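Alpha/beta fold hydrolase (Pseudomonas aeruginosa, PDB 6I8W) is a membrane phospholipase A that degrades membrane phospholipids, acts as a virulence factor and probably also has monoacylglycerol lipase activity. Local coordinates at residues R35-H43 / I52-E60; T250-L261 / S277-P288. All coordinates share one frame; numbering follows the deposited sequence. Where two conformers were deposited one is given.

From the N terminus, helix 3-38 ends in interaction 1, where the chain turns out of the helix into strand 41-47 and folds straight back as strand 50-57. This contact closes a short hairpin loop at one margin of the mixed sheet. The chain then builds the central strands before interaction 2 pairs strand 250-255 with strand 276-281 at the other margin, the chain crossing between them by way of helix 265-269. The two contacts follow one another in series, neither nested nor crossed, with centres about 26 Å apart and nearest atoms about 14 Å apart. Interaction 1 ties the long N-terminal helix to the sheet, whereas 250-261/277-288 carries the aspartate and histidine of a probable catalytic triad.

Interaction 1 of 2, residues R35-H43 / I52-E60; sequences RGLAGLSEH and IAYLEGGSE. With CO2 (carbon dioxide), chain F.
The beta hairpin of strands 41-47 and 50-57 is joined here to the end of helix 3-38, which stops at G39 in a Schellman motif. S41 and E56 form an antiparallel hydrogen-bonded pair, with S41 N to E56 O at 3.0 Å and E56 N to S41 O at 2.8 Å; H43 and Y54 repeat the pattern. On one side of the hairpin the L55 side chain reaches up to the helix end: CD2 lies over a face of the R35 guanidinium, 3.7 Å from NE, and L40 crosses L55 at about a right angle. R35 NH1 also donates to E42 OE1 at 2.8 Å, approaching from above the carboxylate plane, in a salt bridge that links helix to strand. On the other side, H43 CB sits over the Y54 ring, 3.9 Å from its centroid, in a CH-pi contact. A Y54 chi1 of 65° sets the ring beneath H43. Carbon dioxide O1 lies 3.4 Å from H43 CB. R35 NE forms a second salt bridge to D76, and E56 OE2 is hydrogen-bonded to H90 NE2. Strand 90-94 pairs with the far edge of strand 50-57, while L79 of helix 79-82 packs against R35, L40 and L55.

Interaction 2 of 2, residues T250-L261 / S277-P288; sequences TLLLWGDRDRVL and SVVIMENCGHVP. With MYR (myristic acid), chain C.
The H286 imidazole has V260 CB over the centre of one face, 3.6 Å from the centroid, with D258 OD2 at its edge. H286 ND1 donates to D258 OD2 at 2.7 Å in a nearly straight bond (171°); the carboxylate is met on its syn side and its plane is turned 56° from the ring. Myristic acid O2 also lies at the ring edge, 4.0 Å from H286 NE2. In its indole plane W254 NE1 donates to L261 O at 3.0 Å. D258 OD1 accepts from V260 N (Asx turn) and L261 N (Asx motif), which fixes the carboxylate's rotation; with V260 N held this way, V260 lies over the imidazole. The R257 guanidinium is nearly coplanar with the N283 amide, whose OD1 receives R257 NH1 in the guanidinium plane at 2.9 Å. A D256 chi1 of 62° folds that carboxylate back to take C284 N on OD1 at 3.0 Å and N283 N on OD2. These bonds tie together the two loops that follow parallel strands 250-255 and 276-281. On one face of their ladder L253 CD1 meets V279 CG1 at 3.9 Å, while L253 CD2 slides past P288 CG at the start of helix 288-291. H286 NE2 is hydrogen-bonded to S137 OG, consistent with the Ser-His-Asp triad of an alpha/beta hydrolase, its aspartate and histidine on loops following neighbouring strands.

Interaction 1 of 2, residues R35-H43 / I52-E60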
loop_
_atom_site.group_PDB
_atom_site.type_symbol
_atom_site.label_atom_id
_atom_site.label_comp_id
_atom_site.label_asym_id
_atom_site.label_seq_id
_atom_site.Cartn_x
_atom_site.Cartn_y
_atom_site.Cartn_z
ATOM N N ARG A 35 12.426 5.410 7.532
ATOM C CA ARG A 35 13.150 4.480 6.658
ATOM C C ARG A 35 14.447 4.003 7.335
ATOM O O ARG A 35 14.808 2.829 7.256
ATOM C CB ARG A 35 13.456 5.123 5.296
ATOM C CG ARG A 35 12.193 5.439 4.478
ATOM C CD ARG A 35 12.514 6.266 3.233
ATOM N NE ARG A 35 11.314 6.550 2.451
ATOM C CZ ARG A 35 11.319 7.188 1.291
ATOM N NH1 ARG A 35 12.469 7.598 0.768
ATOM N NH2 ARG A 35 10.175 7.389 0.642
ATOM N N GLY A 36 15.158 4.923 7.978
ATOM C CA GLY A 36 16.412 4.587 8.632
ATOM C C GLY A 36 16.193 3.576 9.757
ATOM O O GLY A 36 16.957 2.613 9.905
ATOM N N LEU A 37 15.146 3.783 10.548
ATOM C CA LEU A 37 14.834 2.836 11.623
ATOM C C LEU A 37 14.472 1.455 11.071
ATOM O O LEU A 37 14.723 0.448 11.710
ATOM C CB LEU A 37 13.704 3.360 12.507
ATOM C CG LEU A 37 14.048 4.531 13.438
ATOM C CD1 LEU A 37 12.763 5.076 14.040
ATOM C CD2 LEU A 37 15.022 4.095 14.557
ATOM N N ALA A 38 13.914 1.413 9.868
ATOM C CA ALA A 38 13.516 0.142 9.274
ATOM C C ALA A 38 14.650 -0.496 8.487
ATOM O O ALA A 38 14.531 -1.635 8.035
ATOM C CB ALA A 38 12.321 0.342 8.380
ATOM N N GLY A 39 15.742 0.242 8.311
ATOM C CA GLY A 39 16.848 -0.236 7.506
ATOM C C GLY A 39 16.524 -0.240 6.008
ATOM O O GLY A 39 17.028 -1.082 5.275
ATOM N N LEU A 40 15.671 0.677 5.560
ATOM C CA LEU A 40 15.267 0.760 4.145
ATOM C C LEU A 40 15.868 1.984 3.458
ATOM O O LEU A 40 15.948 3.038 4.059
ATOM C CB LEU A 40 13.748 0.832 4.027
ATOM C CG LEU A 40 12.999 -0.391 4.574
ATOM C CD1 LEU A 40 11.499 -0.096 4.676
ATOM C CD2 LEU A 40 13.250 -1.587 3.656
ATOM N N SER A 41 16.294 1.832 2.212
ATOM C CA SER A 41 16.741 2.972 1.421
ATOM C C SER A 41 16.052 2.951 0.061
ATOM O O SER A 41 15.577 1.899 -0.395
ATOM C CB SER A 41 18.265 2.970 1.286
ATOM O OG SER A 41 18.717 1.778 0.678
ATOM N N GLU A 42 15.989 4.117 -0.575
ATOM C CA GLU A 42 15.217 4.296 -1.808
ATOM C C GLU A 42 16.042 4.134 -3.082
ATOM O O GLU A 42 17.172 4.604 -3.170
ATOM C CB GLU A 42 14.532 5.670 -1.798
ATOM C CG GLU A 42 13.664 5.917 -3.045
ATOM C CD GLU A 42 12.778 7.151 -2.926
ATOM O OE1 GLU A 42 12.933 7.910 -1.949
ATOM O OE2 GLU A 42 11.923 7.364 -3.815
ATOM N N HIS A 43 15.456 3.464 -4.071
ATOM C CA HIS A 43 16.063 3.286 -5.374
ATOM C C HIS A 43 14.985 3.470 -6.424
ATOM O O HIS A 43 13.821 3.668 -6.088
ATOM C CB HIS A 43 16.681 1.888 -5.492
ATOM C CG HIS A 43 17.598 1.548 -4.364
ATOM N ND1 HIS A 43 18.930 1.898 -4.357
ATOM C CD2 HIS A 43 17.365 0.924 -3.184
ATOM C CE1 HIS A 43 19.484 1.485 -3.229
ATOM N NE2 HIS A 43 18.555 0.894 -2.500
ATOM N N ILE A 52 9.934 3.174 -11.645
ATOM C CA ILE A 52 9.315 2.641 -10.449
ATOM C C ILE A 52 10.220 2.889 -9.254
ATOM O O ILE A 52 11.339 2.385 -9.210
ATOM C CB ILE A 52 9.019 1.159 -10.614
ATOM C CG1 ILE A 52 8.053 0.970 -11.803
ATOM C CG2 ILE A 52 8.483 0.565 -9.297
ATOM C CD1 ILE A 52 7.449 -0.417 -11.878
ATOM N N ALA A 53 9.738 3.698 -8.309
ATOM C CA ALA A 53 10.466 3.964 -7.083
ATOM C C ALA A 53 10.237 2.819 -6.105
ATOM O O ALA A 53 9.136 2.257 -6.038
ATOM C CB ALA A 53 10.021 5.309 -6.453
ATOM N N TYR A 54 11.265 2.466 -5.344
ATOM C CA TYR A 54 11.084 1.419 -4.353
ATOM C C TYR A 54 12.032 1.572 -3.193
ATOM O O TYR A 54 13.042 2.260 -3.282
ATOM C CB TYR A 54 11.242 0.022 -4.988
ATOM C CG TYR A 54 12.614 -0.341 -5.547
ATOM C CD1 TYR A 54 13.006 0.080 -6.815
ATOM C CD2 TYR A 54 13.503 -1.138 -4.815
ATOM C CE1 TYR A 54 14.261 -0.257 -7.346
ATOM C CE2 TYR A 54 14.762 -1.494 -5.345
ATOM C CZ TYR A 54 15.126 -1.050 -6.603
ATOM O OH TYR A 54 16.354 -1.395 -7.125
ATOM N N LEU A 55 11.661 0.947 -2.086
ATOM C CA LEU A 55 12.535 0.847 -0.926
ATOM C C LEU A 55 13.107 -0.548 -0.871
ATOM O O LEU A 55 12.438 -1.520 -1.271
ATOM C CB LEU A 55 11.776 1.144 0.363
ATOM C CG LEU A 55 11.182 2.547 0.467
ATOM C CD1 LEU A 55 10.358 2.673 1.735
ATOM C CD2 LEU A 55 12.280 3.613 0.423
ATOM N N GLU A 56 14.329 -0.655 -0.365
ATOM C CA GLU A 56 14.977 -1.954 -0.220
ATOM C C GLU A 56 15.814 -2.021 1.063
ATOM O O GLU A 56 16.427 -1.026 1.464
ATOM C CB GLU A 56 15.850 -2.236 -1.442
ATOM C CG GLU A 56 16.513 -3.600 -1.432
ATOM C CD GLU A 56 17.448 -3.793 -2.612
ATOM O OE1 GLU A 56 17.856 -2.780 -3.216
ATOM O OE2 GLU A 56 17.778 -4.949 -2.930
ATOM N N GLY A 57 15.839 -3.189 1.709
ATOM C CA GLY A 57 16.630 -3.362 2.922
ATOM C C GLY A 57 16.893 -4.829 3.192
ATOM O O GLY A 57 16.328 -5.695 2.524
ATOM N N GLY A 58 17.760 -5.113 4.156
ATOM C CA GLY A 58 18.090 -6.486 4.487
ATOM C C GLY A 58 19.127 -7.044 3.532
ATOM O O GLY A 58 19.539 -6.377 2.592
ATOM N N SER A 59 19.560 -8.273 3.776
ATOM C CA SER A 59 20.573 -8.896 2.933
ATOM C C SER A 59 19.978 -9.607 1.737
ATOM O O SER A 59 19.020 -10.361 1.884
ATOM C CB SER A 59 21.399 -9.899 3.747
ATOM O OG SER A 59 22.093 -10.769 2.874
ATOM N N GLU A 60 20.579 -9.404 0.566
ATOM C CA GLU A 60 20.150 -10.080 -0.656
ATOM C C GLU A 60 20.355 -11.594 -0.606
ATOM O O GLU A 60 19.859 -12.309 -1.469
ATOM C CB GLU A 60 20.882 -9.501 -1.867
ATOM C CG GLU A 60 20.558 -8.040 -2.129
ATOM C CD GLU A 60 21.279 -7.481 -3.341
ATOM O OE1 GLU A 60 21.900 -8.270 -4.087
ATOM O OE2 GLU A 60 21.221 -6.251 -3.546
HETATM C C CO2 F . 18.158 4.563 -8.094
HETATM O O1 CO2 F . 18.515 3.517 -7.833
HETATM O O2 CO2 F . 17.799 5.608 -8.354
HETATM O O HOH W 1 18.926 -2.998 5.675
HETATM O O HOH W 2 19.060 -0.212 2.755
#

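Interaction 2 of 2, residues T250-L261 / S277-P288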
loop_
_atom_site.group_PDB
_atom_site.type_symbol
_atom_site.label_atom_id
_atom_site.label_comp_id
_atom_site.label_asym_id
_atom_site.label_seq_id
_atom_site.Cartn_x
_atom_site.Cartn_y
_atom_site.Cartn_z
ATOM N N THR A 250 -1.226 -19.163 1.702
ATOM C CA THR A 250 -1.812 -17.837 1.629
ATOM C C THR A 250 -2.339 -17.408 2.994
ATOM O O THR A 250 -3.198 -18.069 3.581
ATOM C CB THR A 250 -2.960 -17.794 0.591
ATOM O OG1 THR A 250 -2.437 -18.117 -0.702
ATOM C CG2 THR A 250 -3.602 -16.411 0.537
ATOM N N LEU A 251 -1.807 -16.302 3.495
ATOM C CA LEU A 251 -2.269 -15.729 4.743
ATOM C C LEU A 251 -3.382 -14.731 4.454
ATOM O O LEU A 251 -3.210 -13.829 3.633
ATOM C CB LEU A 251 -1.123 -15.043 5.487
ATOM C CG LEU A 251 -1.525 -14.262 6.748
ATOM C CD1 LEU A 251 -2.147 -15.191 7.802
ATOM C CD2 LEU A 251 -0.290 -13.521 7.337
ATOM N N LEU A 252 -4.519 -14.913 5.117
ATOM C CA LEU A 252 -5.614 -13.947 5.086
ATOM C C LEU A 252 -5.585 -13.189 6.399
ATOM O O LEU A 252 -5.858 -13.774 7.446
ATOM C CB LEU A 252 -6.974 -14.655 4.902
ATOM C CG LEU A 252 -7.032 -15.624 3.729
ATOM C CD1 LEU A 252 -8.396 -16.315 3.632
ATOM C CD2 LEU A 252 -6.691 -14.873 2.424
ATOM N N LEU A 253 -5.235 -11.905 6.364
ATOM C CA LEU A 253 -5.155 -11.135 7.610
ATOM C C LEU A 253 -6.048 -9.902 7.525
ATOM O O LEU A 253 -5.976 -9.149 6.546
ATOM C CB LEU A 253 -3.700 -10.731 7.911
ATOM C CG LEU A 253 -3.415 -10.032 9.252
ATOM C CD1 LEU A 253 -2.016 -10.356 9.803
ATOM C CD2 LEU A 253 -3.595 -8.499 9.121
ATOM N N TRP A 254 -6.870 -9.690 8.557
ATOM C CA TRP A 254 -7.849 -8.602 8.554
ATOM C C TRP A 254 -7.840 -7.831 9.860
ATOM O O TRP A 254 -7.537 -8.396 10.911
ATOM C CB TRP A 254 -9.269 -9.143 8.319
ATOM C CG TRP A 254 -9.984 -8.476 7.161
ATOM C CD1 TRP A 254 -10.877 -7.438 7.230
ATOM C CD2 TRP A 254 -9.860 -8.807 5.773
ATOM N NE1 TRP A 254 -11.309 -7.104 5.963
ATOM C CE2 TRP A 254 -10.696 -7.926 5.054
ATOM C CE3 TRP A 254 -9.114 -9.757 5.066
ATOM C CZ2 TRP A 254 -10.812 -7.972 3.665
ATOM C CZ3 TRP A 254 -9.227 -9.798 3.684
ATOM C CH2 TRP A 254 -10.071 -8.912 3.000
ATOM N N GLY A 255 -8.162 -6.542 9.784
ATOM C CA GLY A 255 -8.599 -5.798 10.955
ATOM C C GLY A 255 -10.092 -6.029 11.083
ATOM O O GLY A 255 -10.816 -5.819 10.117
ATOM N N ASP A 256 -10.567 -6.461 12.250
ATOM C CA ASP A 256 -11.969 -6.851 12.375
ATOM C C ASP A 256 -12.929 -5.695 12.068
ATOM O O ASP A 256 -14.021 -5.921 11.546
ATOM C CB ASP A 256 -12.264 -7.418 13.779
ATOM C CG ASP A 256 -12.030 -6.402 14.905
ATOM O OD1 ASP A 256 -11.369 -5.367 14.671
ATOM O OD2 ASP A 256 -12.480 -6.656 16.049
ATOM N N ARG A 257 -12.510 -4.460 12.329
ATOM C CA ARG A 257 -13.412 -3.314 12.153
ATOM C C ARG A 257 -13.110 -2.513 10.879
ATOM O O ARG A 257 -13.454 -1.329 10.781
ATOM C CB ARG A 257 -13.339 -2.407 13.379
ATOM C CG ARG A 257 -13.768 -3.117 14.676
ATOM C CD ARG A 257 -13.783 -2.170 15.864
ATOM N NE ARG A 257 -14.804 -1.131 15.729
ATOM C CZ ARG A 257 -14.946 -0.117 16.576
ATOM N NH1 ARG A 257 -14.128 -0.007 17.618
ATOM N NH2 ARG A 257 -15.901 0.784 16.391
ATOM N N ASP A 258 -12.470 -3.174 9.916
ATOM C CA ASP A 258 -12.205 -2.614 8.586
ATOM C C ASP A 258 -13.513 -2.085 7.993
ATOM O O ASP A 258 -14.458 -2.841 7.804
ATOM C CB ASP A 258 -11.587 -3.688 7.678
ATOM C CG ASP A 258 -11.098 -3.141 6.339
ATOM O OD1 ASP A 258 -11.584 -2.082 5.879
ATOM O OD2 ASP A 258 -10.221 -3.797 5.732
ATOM N N ARG A 259 -13.567 -0.784 7.726
ATOM C CA ARG A 259 -14.779 -0.175 7.175
ATOM C C ARG A 259 -14.711 -0.090 5.653
ATOM O O ARG A 259 -15.734 0.129 4.980
ATOM C CB ARG A 259 -14.996 1.216 7.774
ATOM C CG ARG A 259 -15.445 1.199 9.229
ATOM C CD ARG A 259 -15.067 2.484 9.958
ATOM N NE ARG A 259 -15.722 3.681 9.432
ATOM C CZ ARG A 259 -15.586 4.889 9.972
ATOM N NH1 ARG A 259 -14.821 5.036 11.045
ATOM N NH2 ARG A 259 -16.206 5.946 9.450
ATOM N N VAL A 260 -13.510 -0.271 5.111
ATOM C CA VAL A 260 -13.287 -0.147 3.673
ATOM C C VAL A 260 -13.639 -1.438 2.933
ATOM O O VAL A 260 -14.339 -1.425 1.931
ATOM C CB VAL A 260 -11.813 0.219 3.389
ATOM C CG1 VAL A 260 -11.612 0.545 1.910
ATOM C CG2 VAL A 260 -11.386 1.381 4.262
ATOM N N LEU A 261 -13.126 -2.556 3.434
ATOM C CA LEU A 261 -13.390 -3.878 2.867
ATOM C C LEU A 261 -13.742 -4.813 4.020
ATOM O O LEU A 261 -13.029 -4.864 5.029
ATOM C CB LEU A 261 -12.178 -4.399 2.098
ATOM C CG LEU A 261 -11.697 -3.523 0.936
ATOM C CD1 LEU A 261 -10.401 -4.088 0.383
ATOM C CD2 LEU A 261 -12.753 -3.437 -0.137
ATOM N N SER A 277 -4.150 -19.613 5.661
ATOM C CA SER A 277 -4.024 -19.322 7.082
ATOM C C SER A 277 -4.874 -18.091 7.355
ATOM O O SER A 277 -5.099 -17.280 6.455
ATOM C CB SER A 277 -2.563 -19.056 7.504
ATOM O OG SER A 277 -1.730 -20.179 7.289
ATOM N N VAL A 278 -5.317 -17.921 8.594
ATOM C CA VAL A 278 -6.174 -16.786 8.909
ATOM C C VAL A 278 -5.687 -16.058 10.157
ATOM O O VAL A 278 -5.345 -16.687 11.156
ATOM C CB VAL A 278 -7.645 -17.227 9.125
ATOM C CG1 VAL A 278 -8.501 -16.049 9.580
ATOM C CG2 VAL A 278 -8.237 -17.866 7.857
ATOM N N VAL A 279 -5.640 -14.732 10.081
ATOM C CA VAL A 279 -5.471 -13.898 11.263
ATOM C C VAL A 279 -6.495 -12.758 11.239
ATOM O O VAL A 279 -6.550 -11.999 10.285
ATOM C CB VAL A 279 -4.046 -13.304 11.367
ATOM C CG1 VAL A 279 -3.986 -12.284 12.496
ATOM C CG2 VAL A 279 -2.987 -14.432 11.578
ATOM N N ILE A 280 -7.310 -12.649 12.283
ATOM C CA ILE A 280 -8.176 -11.482 12.420
ATOM C C ILE A 280 -7.752 -10.735 13.665
ATOM O O ILE A 280 -7.857 -11.256 14.779
ATOM C CB ILE A 280 -9.677 -11.857 12.514
ATOM C CG1 ILE A 280 -10.098 -12.684 11.297
ATOM C CG2 ILE A 280 -10.561 -10.594 12.617
ATOM C CD1 ILE A 280 -11.548 -13.185 11.358
ATOM N N MET A 281 -7.273 -9.512 13.474
ATOM C CA MET A 281 -6.834 -8.684 14.588
ATOM C C MET A 281 -7.996 -7.885 15.161
ATOM O O MET A 281 -8.806 -7.341 14.414
ATOM C CB MET A 281 -5.695 -7.762 14.141
ATOM C CG MET A 281 -4.397 -8.556 13.900
ATOM S SD MET A 281 -3.089 -7.620 13.078
ATOM C CE MET A 281 -2.900 -6.263 14.214
ATOM N N GLU A 282 -8.085 -7.848 16.489
ATOM C CA GLU A 282 -9.229 -7.257 17.179
ATOM C C GLU A 282 -9.108 -5.737 17.313
ATOM O O GLU A 282 -8.020 -5.214 17.556
ATOM C CB GLU A 282 -9.384 -7.869 18.577
ATOM C CG GLU A 282 -10.718 -7.539 19.247
ATOM C CD GLU A 282 -10.597 -6.382 20.218
ATOM O OE1 GLU A 282 -9.456 -6.064 20.624
ATOM O OE2 GLU A 282 -11.633 -5.789 20.581
ATOM N N ASN A 283 -10.234 -5.046 17.164
ATOM C CA ASN A 283 -10.313 -3.589 17.279
ATOM C C ASN A 283 -9.293 -2.891 16.392
ATOM O O ASN A 283 -8.605 -1.957 16.826
ATOM C CB ASN A 283 -10.121 -3.136 18.737
ATOM C CG ASN A 283 -10.737 -1.763 19.006
ATOM O OD1 ASN A 283 -11.790 -1.428 18.468
ATOM N ND2 ASN A 283 -10.060 -0.956 19.812
ATOM N N CYS A 284 -9.224 -3.341 15.143
ATOM C CA CYS A 284 -8.267 -2.829 14.186
ATOM C C CYS A 284 -8.955 -2.507 12.868
ATOM O O CYS A 284 -9.970 -3.117 12.510
ATOM C CB CYS A 284 -7.144 -3.843 13.961
ATOM S SG CYS A 284 -5.783 -3.197 13.003
ATOM N N GLY A 285 -8.419 -1.533 12.147
ATOM C CA GLY A 285 -9.066 -1.095 10.915
ATOM C C GLY A 285 -8.476 -1.723 9.669
ATOM O O GLY A 285 -7.926 -2.830 9.695
ATOM N N HIS A 286 -8.579 -0.974 8.578
ATOM C CA HIS A 286 -8.228 -1.410 7.233
ATOM C C HIS A 286 -6.733 -1.584 6.952
ATOM O O HIS A 286 -6.350 -2.268 5.999
ATOM C CB HIS A 286 -8.807 -0.385 6.246
ATOM C CG HIS A 286 -8.571 -0.708 4.805
ATOM N ND1 HIS A 286 -8.935 -1.912 4.242
ATOM C CD2 HIS A 286 -8.066 0.043 3.795
ATOM C CE1 HIS A 286 -8.624 -1.907 2.956
ATOM N NE2 HIS A 286 -8.090 -0.733 2.663
ATOM N N VAL A 287 -5.878 -0.946 7.746
ATOM C CA VAL A 287 -4.441 -1.035 7.461
ATOM C C VAL A 287 -3.664 -1.481 8.709
ATOM O O VAL A 287 -2.913 -0.707 9.304
ATOM C CB VAL A 287 -3.890 0.313 6.893
ATOM C CG1 VAL A 287 -4.404 0.548 5.440
ATOM C CG2 VAL A 287 -4.301 1.490 7.765
ATOM N N PRO A 288 -3.849 -2.754 9.113
ATOM C CA PRO A 288 -3.211 -3.284 10.330
ATOM C C PRO A 288 -1.694 -3.053 10.350
ATOM O O PRO A 288 -1.130 -2.749 11.417
ATOM C CB PRO A 288 -3.523 -4.798 10.282
ATOM C CG PRO A 288 -4.609 -4.971 9.311
ATOM C CD PRO A 288 -4.617 -3.780 8.381
HETATM C C1 MYR C . -5.446 2.546 1.710
HETATM O O1 MYR C . -4.722 1.528 1.617
HETATM O O2 MYR C . -6.560 2.630 1.144
HETATM C C2 MYR C . -5.000 3.684 2.609
HETATM C C3 MYR C . -3.635 3.366 3.218
HETATM C C4 MYR C . -3.302 4.304 4.375
HETATM C C5 MYR C . -3.076 5.733 3.905
HETATM C C6 MYR C . -2.514 6.567 5.049
HETATM C C7 MYR C . -1.118 7.096 4.735
HETATM C C8 MYR C . -0.212 7.002 5.959
HETATM C C9 MYR C . 0.692 8.225 6.104
HETATM C C10 MYR C . 2.139 7.873 5.780
HETATM C C11 MYR C . 3.106 8.967 6.221
HETATM C C12 MYR C . 4.461 8.783 5.545
HETATM C C13 MYR C . 5.583 9.311 6.425
HETATM C C14 MYR C . 6.769 8.375 6.376
HETATM O O HOH W 3 -11.344 1.009 8.455
#